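Protein (superoxide dismutase) (Aquifex pyrophilus, PDB 1COJ) converts superoxide radicals to hydrogen peroxide and oxygen, using one iron ion in each subunit of a homotetramer. Local coordinates at residues 12-15 with 20-23; 29-34 with 165-170; 79-84 with 146-151. All coordinates share one frame; numbering follows the deposited sequence.

Contact 1: residues 12-15 with 20-23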
loop_
_atom_site.group_PDB
_atom_site.type_symbol
_atom_site.label_atom_id
_atom_site.label_comp_id
_atom_site.label_asym_id
_atom_site.label_seq_id
_atom_site.Cartn_x
_atom_site.Cartn_y
_atom_site.Cartn_z
ATOM N N LYS A 12 -24.602 -4.719 18.006
ATOM C CA LYS A 12 -25.180 -5.371 16.830
ATOM C C LYS A 12 -26.550 -4.818 16.424
ATOM O O LYS A 12 -27.523 -4.924 17.176
ATOM C CB LYS A 12 -25.283 -6.875 17.069
ATOM C CG LYS A 12 -25.608 -7.682 15.831
ATOM C CD LYS A 12 -25.652 -9.153 16.182
ATOM C CE LYS A 12 -25.975 -10.008 14.978
ATOM N NZ LYS A 12 -26.083 -11.430 15.386
ATOM N N PRO A 13 -26.646 -4.237 15.214
ATOM C CA PRO A 13 -27.888 -3.662 14.686
ATOM C C PRO A 13 -28.823 -4.778 14.232
ATOM O O PRO A 13 -28.373 -5.874 13.881
ATOM C CB PRO A 13 -27.411 -2.850 13.473
ATOM C CG PRO A 13 -25.927 -2.717 13.659
ATOM C CD PRO A 13 -25.543 -4.026 14.264
ATOM N N GLN A 14 -30.118 -4.490 14.213
ATOM C CA GLN A 14 -31.101 -5.471 13.788
ATOM C C GLN A 14 -32.318 -4.764 13.209
ATOM O O GLN A 14 -32.695 -3.682 13.654
ATOM C CB GLN A 14 -31.525 -6.345 14.970
ATOM C CG GLN A 14 -31.518 -7.842 14.677
ATOM C CD GLN A 14 -30.130 -8.366 14.336
ATOM O OE1 GLN A 14 -29.722 -8.372 13.177
ATOM N NE2 GLN A 14 -29.395 -8.786 15.352
ATOM N N ASN A 15 -32.892 -5.367 12.176
ATOM C CA ASN A 15 -34.076 -4.866 11.493
ATOM C C ASN A 15 -33.871 -3.484 10.882
ATOM O O ASN A 15 -34.776 -2.648 10.903
ATOM C CB ASN A 15 -35.290 -4.871 12.432
ATOM C CG ASN A 15 -35.601 -6.250 12.979
ATOM O OD1 ASN A 15 -35.410 -7.254 12.305
ATOM N ND2 ASN A 15 -36.071 -6.303 14.214
ATOM N N SER A 20 -30.419 -5.789 5.503
ATOM C CA SER A 20 -30.966 -6.982 6.130
ATOM C C SER A 20 -30.154 -7.591 7.262
ATOM O O SER A 20 -28.960 -7.315 7.419
ATOM C CB SER A 20 -31.199 -8.052 5.071
ATOM O OG SER A 20 -29.970 -8.618 4.644
ATOM N N ASN A 21 -30.813 -8.457 8.031
ATOM C CA ASN A 21 -30.166 -9.156 9.139
ATOM C C ASN A 21 -29.202 -10.168 8.555
ATOM O O ASN A 21 -28.171 -10.483 9.151
ATOM C CB ASN A 21 -31.202 -9.868 10.019
ATOM C CG ASN A 21 -32.102 -8.903 10.754
ATOM O OD1 ASN A 21 -33.222 -9.230 11.146
ATOM N ND2 ASN A 21 -31.583 -7.732 11.018
ATOM N N GLU A 22 -29.544 -10.663 7.369
ATOM C CA GLU A 22 -28.717 -11.630 6.666
ATOM C C GLU A 22 -27.373 -10.989 6.329
ATOM O O GLU A 22 -26.342 -11.655 6.340
ATOM C CB GLU A 22 -29.416 -12.091 5.383
ATOM C CG GLU A 22 -28.668 -13.182 4.619
ATOM C CD GLU A 22 -29.363 -13.624 3.330
ATOM O OE1 GLU A 22 -28.978 -14.683 2.787
ATOM O OE2 GLU A 22 -30.283 -12.921 2.852
ATOM N N GLN A 23 -27.399 -9.699 6.010
ATOM C CA GLN A 23 -26.191 -8.949 5.682
ATOM C C GLN A 23 -25.395 -8.640 6.953
ATOM O O GLN A 23 -24.164 -8.769 6.981
ATOM C CB GLN A 23 -26.572 -7.646 4.966
ATOM C CG GLN A 23 -25.411 -6.714 4.654
ATOM C CD GLN A 23 -24.417 -7.319 3.694
ATOM O OE1 GLN A 23 -24.575 -7.227 2.477
ATOM N NE2 GLN A 23 -23.391 -7.957 4.235
HETATM O O HOH W 1 -28.164 -10.474 11.994
#
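Gln14 and Asn21 bring their carboxamides together at about a right angle, the two amide planes 86° apart, and a water fills the angle between side chain and helix. Asn21 is the member that reaches over: its CB points toward 12-15, and with CG anti to the carbonyl carbon (chi1 -67°) its short amide lands across the bent chain of Gln14. Across this meeting, Gln14 OE1 is 3.4 Å from Asn21 CG, and Asn15 N lies 3.9 Å from that same carbon, so the Asn21 group occupies the corner between a side-chain oxygen and a backbone nitrogen. Gln14 gets there by a bend: the turn at chi2 (63°) folds its amide back beside its own main chain, bringing OE1 to 2.9 Å from Pro13 O, two acceptors with no bond between them. The same OE1 is 2.9 Å from water 1, which also lies 2.8 Å from Asn21 O, a carbonyl of the first helical turn. With an alanine here in place of Gln14, the water would probably lose its contact with OE1, and the Asn21 amide the flat group it lies across. Just before Asn21, Ser20 takes the N-cap position, and its OG accepts from Gln23 N at 3.1 Å; Asp172 of helix 170-173 is also hydrogen-bonded to this hydroxyl. Pro13 packs on Ile24 of the same helix, while the extended Lys12 lies along Phe28 to reach Glu25. The arrangement illustrates how an N-capped helix start is tied to the loop that leads into it, here at the beginning of helix 21-47 in the alpha-hairpin domain of iron/manganese superoxide dismutases.

Contact 2: residues 29-34 with 165-170. With FE (Fe (III) ion), chain B.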
loop_
_atom_site.group_PDB
_atom_site.type_symbol
_atom_site.label_atom_id
_atom_site.label_comp_id
_atom_site.label_asym_id
_atom_site.label_seq_id
_atom_site.Cartn_x
_atom_site.Cartn_y
_atom_site.Cartn_z
ATOM N N GLU A 29 -20.678 -11.028 13.209
ATOM C CA GLU A 29 -20.211 -12.281 13.786
ATOM C C GLU A 29 -18.907 -12.852 13.243
ATOM O O GLU A 29 -18.152 -13.469 13.989
ATOM C CB GLU A 29 -21.311 -13.344 13.698
ATOM C CG GLU A 29 -22.613 -12.967 14.394
ATOM C CD GLU A 29 -22.455 -12.741 15.890
ATOM O OE1 GLU A 29 -21.546 -13.339 16.507
ATOM O OE2 GLU A 29 -23.254 -11.967 16.455
ATOM N N ALA A 30 -18.639 -12.675 11.954
ATOM C CA ALA A 30 -17.416 -13.221 11.379
ATOM C C ALA A 30 -16.292 -12.206 11.210
ATOM O O ALA A 30 -15.199 -12.387 11.750
ATOM C CB ALA A 30 -17.711 -13.911 10.052
ATOM N N HIS A 31 -16.563 -11.143 10.460
ATOM C CA HIS A 31 -15.561 -10.118 10.201
ATOM C C HIS A 31 -15.147 -9.317 11.416
ATOM O O HIS A 31 -13.988 -9.356 11.818
ATOM C CB HIS A 31 -16.033 -9.197 9.082
ATOM C CG HIS A 31 -16.220 -9.903 7.775
ATOM N ND1 HIS A 31 -15.159 -10.447 7.079
ATOM C CD2 HIS A 31 -17.331 -10.214 7.070
ATOM C CE1 HIS A 31 -15.613 -11.066 6.000
ATOM N NE2 HIS A 31 -16.924 -10.942 5.969
ATOM N N TYR A 32 -16.093 -8.601 12.012
ATOM C CA TYR A 32 -15.805 -7.795 13.191
ATOM C C TYR A 32 -15.135 -8.601 14.312
ATOM O O TYR A 32 -14.061 -8.234 14.801
ATOM C CB TYR A 32 -17.093 -7.130 13.686
ATOM C CG TYR A 32 -17.031 -6.601 15.101
ATOM C CD1 TYR A 32 -16.048 -5.690 15.491
ATOM C CD2 TYR A 32 -17.951 -7.026 16.058
ATOM C CE1 TYR A 32 -15.987 -5.216 16.813
ATOM C CE2 TYR A 32 -17.902 -6.566 17.368
ATOM C CZ TYR A 32 -16.922 -5.664 17.743
ATOM O OH TYR A 32 -16.890 -5.218 19.043
ATOM N N LYS A 33 -15.751 -9.712 14.693
ATOM C CA LYS A 33 -15.202 -10.540 15.751
ATOM C C LYS A 33 -13.861 -11.158 15.373
ATOM O O LYS A 33 -13.033 -11.437 16.246
ATOM C CB LYS A 33 -16.219 -11.595 16.181
ATOM C CG LYS A 33 -17.452 -10.973 16.818
ATOM C CD LYS A 33 -18.357 -12.000 17.466
ATOM C CE LYS A 33 -19.497 -11.309 18.197
ATOM N NZ LYS A 33 -20.345 -12.290 18.927
ATOM N N GLY A 34 -13.625 -11.305 14.071
ATOM C CA GLY A 34 -12.370 -11.860 13.593
ATOM C C GLY A 34 -11.222 -10.901 13.850
ATOM O O GLY A 34 -10.106 -11.327 14.170
ATOM N N TYR A 165 -16.150 -1.802 2.288
ATOM C CA TYR A 165 -15.606 -3.121 1.968
ATOM C C TYR A 165 -16.763 -3.882 1.347
ATOM O O TYR A 165 -17.911 -3.715 1.761
ATOM C CB TYR A 165 -15.169 -3.868 3.225
ATOM C CG TYR A 165 -13.719 -3.676 3.615
ATOM C CD1 TYR A 165 -12.811 -4.732 3.522
ATOM C CD2 TYR A 165 -13.260 -2.453 4.112
ATOM C CE1 TYR A 165 -11.475 -4.580 3.919
ATOM C CE2 TYR A 165 -11.923 -2.288 4.511
ATOM C CZ TYR A 165 -11.036 -3.357 4.413
ATOM O OH TYR A 165 -9.722 -3.218 4.831
ATOM N N GLU A 166 -16.462 -4.759 0.401
ATOM C CA GLU A 166 -17.497 -5.525 -0.280
ATOM C C GLU A 166 -18.380 -6.368 0.634
ATOM O O GLU A 166 -19.568 -6.529 0.368
ATOM C CB GLU A 166 -16.877 -6.377 -1.383
ATOM C CG GLU A 166 -16.219 -5.519 -2.444
ATOM C CD GLU A 166 -15.564 -6.312 -3.552
ATOM O OE1 GLU A 166 -14.985 -7.389 -3.285
ATOM O OE2 GLU A 166 -15.614 -5.836 -4.705
ATOM N N HIS A 167 -17.824 -6.874 1.730
ATOM C CA HIS A 167 -18.609 -7.689 2.653
ATOM C C HIS A 167 -19.712 -6.895 3.356
ATOM O O HIS A 167 -20.669 -7.472 3.872
ATOM C CB HIS A 167 -17.707 -8.388 3.687
ATOM C CG HIS A 167 -16.931 -7.454 4.565
ATOM N ND1 HIS A 167 -15.575 -7.556 4.796
ATOM C CD2 HIS A 167 -17.349 -6.405 5.315
ATOM C CE1 HIS A 167 -15.229 -6.593 5.656
ATOM N NE2 HIS A 167 -16.277 -5.871 5.995
ATOM N N ALA A 168 -19.593 -5.572 3.341
ATOM C CA ALA A 168 -20.570 -4.711 3.995
ATOM C C ALA A 168 -21.916 -4.612 3.269
ATOM O O ALA A 168 -22.951 -4.386 3.911
ATOM C CB ALA A 168 -19.983 -3.321 4.191
ATOM N N TYR A 169 -21.913 -4.831 1.954
ATOM C CA TYR A 169 -23.135 -4.718 1.152
ATOM C C TYR A 169 -23.399 -5.812 0.112
ATOM O O TYR A 169 -24.479 -5.847 -0.489
ATOM C CB TYR A 169 -23.150 -3.355 0.447
ATOM C CG TYR A 169 -21.971 -3.118 -0.483
ATOM C CD1 TYR A 169 -22.023 -3.514 -1.819
ATOM C CD2 TYR A 169 -20.797 -2.518 -0.022
ATOM C CE1 TYR A 169 -20.935 -3.324 -2.674
ATOM C CE2 TYR A 169 -19.702 -2.322 -0.869
ATOM C CZ TYR A 169 -19.778 -2.730 -2.192
ATOM O OH TYR A 169 -18.690 -2.572 -3.027
ATOM N N TYR A 170 -22.445 -6.716 -0.087
ATOM C CA TYR A 170 -22.610 -7.755 -1.096
ATOM C C TYR A 170 -23.794 -8.702 -0.953
ATOM O O TYR A 170 -24.335 -9.161 -1.958
ATOM C CB TYR A 170 -21.319 -8.548 -1.297
ATOM C CG TYR A 170 -20.917 -8.588 -2.744
ATOM C CD1 TYR A 170 -20.242 -7.518 -3.333
ATOM C CD2 TYR A 170 -21.282 -9.662 -3.549
ATOM C CE1 TYR A 170 -19.956 -7.525 -4.688
ATOM C CE2 TYR A 170 -21.006 -9.678 -4.882
ATOM C CZ TYR A 170 -20.348 -8.615 -5.461
ATOM O OH TYR A 170 -20.126 -8.632 -6.825
HETATM FE FE FE B . -16.592 -4.306 7.341
HETATM O O HOH W 2 -14.851 -3.538 6.721
#
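His31 and His167 lie face to face, ring centroids 4.0 Å apart and planes 20° from parallel, and this aromatic stack is the whole of the contact. It is not centred alike on both rings: His167 ND1 stands over the middle of the His31 ring, whereas His31 CG falls toward the rim of the His167 ring. The side chains run past each other in opposite senses, which leaves His31 NE2 3.5 Å from His167 CB. The other face of His167 is covered by Tyr165 CB, 3.6 Å above the plane, so the ring is held between two neighbours. Metal bonding fixes it further. With CG placed between backbone N and carbonyl carbon (chi1 61°), His167 directs NE2 to the iron at 2.1 Å, joining His27, His81, Asp163 and water 2. Two ring nitrogens hydrogen-bond across the subunit boundary: His167 ND1 with Glu166 of the second subunit, and His31 NE2 with Tyr170 OH of that subunit. Because both pairings recur in the reverse direction, each iron site is coupled to its partner. Such a reciprocal glutamate-histidine bridge between adjacent active sites is characteristic of the dimer interface of iron/manganese superoxide dismutases.

Contact 3: residues 79-84 with 146-151. With FE (Fe (III) ion), chain B.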
loop_
_atom_site.group_PDB
_atom_site.type_symbol
_atom_site.label_atom_id
_atom_site.label_comp_id
_atom_site.label_asym_id
_atom_site.label_seq_id
_atom_site.Cartn_x
_atom_site.Cartn_y
_atom_site.Cartn_z
ATOM N N VAL A 79 -12.058 -0.882 15.904
ATOM C CA VAL A 79 -12.550 0.466 16.156
ATOM C C VAL A 79 -13.535 0.992 15.116
ATOM O O VAL A 79 -14.621 1.462 15.470
ATOM C CB VAL A 79 -11.373 1.463 16.310
ATOM C CG1 VAL A 79 -11.892 2.888 16.393
ATOM C CG2 VAL A 79 -10.567 1.135 17.564
ATOM N N LEU A 80 -13.163 0.911 13.844
ATOM C CA LEU A 80 -14.016 1.395 12.763
ATOM C C LEU A 80 -15.352 0.661 12.720
ATOM O O LEU A 80 -16.392 1.282 12.503
ATOM C CB LEU A 80 -13.280 1.305 11.423
ATOM C CG LEU A 80 -12.479 2.534 10.956
ATOM C CD1 LEU A 80 -12.015 3.410 12.102
ATOM C CD2 LEU A 80 -11.307 2.082 10.101
ATOM N N HIS A 81 -15.332 -0.649 12.955
ATOM C CA HIS A 81 -16.573 -1.416 12.958
ATOM C C HIS A 81 -17.465 -1.036 14.133
ATOM O O HIS A 81 -18.684 -0.930 13.980
ATOM C CB HIS A 81 -16.304 -2.922 12.940
ATOM C CG HIS A 81 -16.016 -3.457 11.570
ATOM N ND1 HIS A 81 -14.750 -3.592 11.048
ATOM C CD2 HIS A 81 -16.863 -3.817 10.575
ATOM C CE1 HIS A 81 -14.860 -4.006 9.785
ATOM N NE2 HIS A 81 -16.123 -4.157 9.452
ATOM N N GLU A 82 -16.863 -0.781 15.290
ATOM C CA GLU A 82 -17.644 -0.392 16.457
ATOM C C GLU A 82 -18.307 0.964 16.245
ATOM O O GLU A 82 -19.441 1.181 16.678
ATOM C CB GLU A 82 -16.780 -0.396 17.714
ATOM C CG GLU A 82 -16.343 -1.793 18.093
ATOM C CD GLU A 82 -15.601 -1.861 19.411
ATOM O OE1 GLU A 82 -15.391 -2.991 19.891
ATOM O OE2 GLU A 82 -15.222 -0.807 19.964
ATOM N N LEU A 83 -17.612 1.864 15.558
ATOM C CA LEU A 83 -18.149 3.190 15.263
ATOM C C LEU A 83 -19.260 3.089 14.214
ATOM O O LEU A 83 -20.229 3.848 14.235
ATOM C CB LEU A 83 -17.032 4.109 14.755
ATOM C CG LEU A 83 -15.955 4.529 15.761
ATOM C CD1 LEU A 83 -14.775 5.146 15.035
ATOM C CD2 LEU A 83 -16.538 5.514 16.763
ATOM N N TYR A 84 -19.106 2.129 13.310
ATOM C CA TYR A 84 -20.067 1.882 12.241
ATOM C C TYR A 84 -21.381 1.288 12.769
ATOM O O TYR A 84 -22.447 1.883 12.610
ATOM C CB TYR A 84 -19.418 0.959 11.203
ATOM C CG TYR A 84 -20.321 0.447 10.104
ATOM C CD1 TYR A 84 -20.709 1.269 9.048
ATOM C CD2 TYR A 84 -20.732 -0.885 10.085
ATOM C CE1 TYR A 84 -21.477 0.775 7.994
ATOM C CE2 TYR A 84 -21.502 -1.389 9.038
ATOM C CZ TYR A 84 -21.864 -0.558 7.994
ATOM O OH TYR A 84 -22.548 -1.078 6.916
ATOM N N ASP A 146 -8.490 3.212 1.856
ATOM C CA ASP A 146 -8.534 2.078 0.940
ATOM C C ASP A 146 -8.538 0.743 1.681
ATOM O O ASP A 146 -8.740 -0.314 1.079
ATOM C CB ASP A 146 -7.389 2.132 -0.072
ATOM C CG ASP A 146 -7.807 2.756 -1.390
ATOM O OD1 ASP A 146 -6.968 2.820 -2.303
ATOM O OD2 ASP A 146 -8.978 3.175 -1.520
ATOM N N ALA A 147 -8.325 0.809 2.992
ATOM C CA ALA A 147 -8.308 -0.362 3.871
ATOM C C ALA A 147 -8.401 0.169 5.300
ATOM O O ALA A 147 -8.358 1.376 5.511
ATOM C CB ALA A 147 -7.021 -1.170 3.675
ATOM N N HIS A 148 -8.513 -0.718 6.285
ATOM C CA HIS A 148 -8.616 -0.283 7.680
ATOM C C HIS A 148 -7.448 0.605 8.104
ATOM O O HIS A 148 -7.628 1.535 8.888
ATOM C CB HIS A 148 -8.658 -1.485 8.634
ATOM C CG HIS A 148 -9.708 -2.499 8.304
ATOM N ND1 HIS A 148 -11.000 -2.164 7.973
ATOM C CD2 HIS A 148 -9.657 -3.857 8.280
ATOM C CE1 HIS A 148 -11.702 -3.262 7.750
ATOM N NE2 HIS A 148 -10.907 -4.303 7.931
ATOM N N ASN A 149 -6.266 0.325 7.558
ATOM C CA ASN A 149 -5.045 1.050 7.913
ATOM C C ASN A 149 -4.307 1.727 6.753
ATOM O O ASN A 149 -3.083 1.892 6.796
ATOM C CB ASN A 149 -4.083 0.098 8.644
ATOM C CG ASN A 149 -3.641 -1.102 7.781
ATOM O OD1 ASN A 149 -2.767 -1.864 8.176
ATOM N ND2 ASN A 149 -4.227 -1.250 6.606
ATOM N N VAL A 150 -5.039 2.133 5.722
ATOM C CA VAL A 150 -4.409 2.785 4.578
ATOM C C VAL A 150 -5.113 4.093 4.235
ATOM O O VAL A 150 -6.281 4.088 3.837
ATOM C CB VAL A 150 -4.368 1.857 3.331
ATOM C CG1 VAL A 150 -3.804 2.600 2.131
ATOM C CG2 VAL A 150 -3.521 0.627 3.621
ATOM N N TYR A 151 -4.373 5.195 4.382
ATOM C CA TYR A 151 -4.808 6.579 4.115
ATOM C C TYR A 151 -5.483 7.291 5.290
ATOM O O TYR A 151 -6.000 8.405 5.141
ATOM C CB TYR A 151 -5.666 6.684 2.840
ATOM C CG TYR A 151 -4.981 6.166 1.584
ATOM C CD1 TYR A 151 -5.727 5.635 0.527
ATOM C CD2 TYR A 151 -3.588 6.182 1.462
ATOM C CE1 TYR A 151 -5.099 5.124 -0.617
ATOM C CE2 TYR A 151 -2.950 5.680 0.329
ATOM C CZ TYR A 151 -3.707 5.146 -0.707
ATOM O OH TYR A 151 -3.077 4.597 -1.807
HETATM FE FE FE B . -16.592 -4.306 7.341
HETATM O O HOH W 2 -14.851 -3.538 6.721
#
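His81 meets His148 at its edge: His148 CE1 lies near the plane of the His81 ring, 3.8 Å from His81 CE1. The rings are turned 71° against each other, an oblique meeting rather than a stack. At the edge of the His148 ring, in its plane, sits water 2, 3.3 Å from His148 CE1, and the ring also stacks with that of Tyr165. His148 is secured at both nitrogens, ND1 by Trp128 and NE2 by Tyr35 OH, which fixes its rotation beside the metal-bound water. His81 is equally constrained: NE2 binds the iron at 2.2 Å while ND1 pairs with Gly77 O, one helical turn back. A second-shell histidine thus lies against a first-shell one, both buried. The remaining touch is apolar against polar, Leu80 CD2 resting 3.9 Å from His148 O, whose hydrogen-bond partner is Asn152. His148 belongs to a type I turn running from Ala147 to Val150; Asn149 within this turn and Tyr151 just after it make backbone hydrogen bonds to the third subunit. Helix 63-86 meets here the loop joining strands 139-145 and 157-163, while Leu80 and Tyr84 pack on Trp128 of the middle strand 128-134 and Leu83 on Pro158 and Val161 of strand 157-163.

The three contacts show how an iron site draws its ligands from both domains, with contact 1 lying outside it. Contacts 2 and 3 each supply a histidine ligand and share water 2; their centres are 12 Å apart, and they are joined by probable hydrogen bonds, Tyr32 OH to Glu82 OE1 at 2.8 Å and Tyr165 OH to His148 N at 3.1 Å. Contact 1 lies farther out, with the Gln14 side chain about 10 Å from that of the ligand His27. It joins contact 2 along helix 21-47 through the salt bridge of Lys12 NZ with Glu29 OE2, 3.1 Å, but does not touch contact 3, whose centre is 20 Å away.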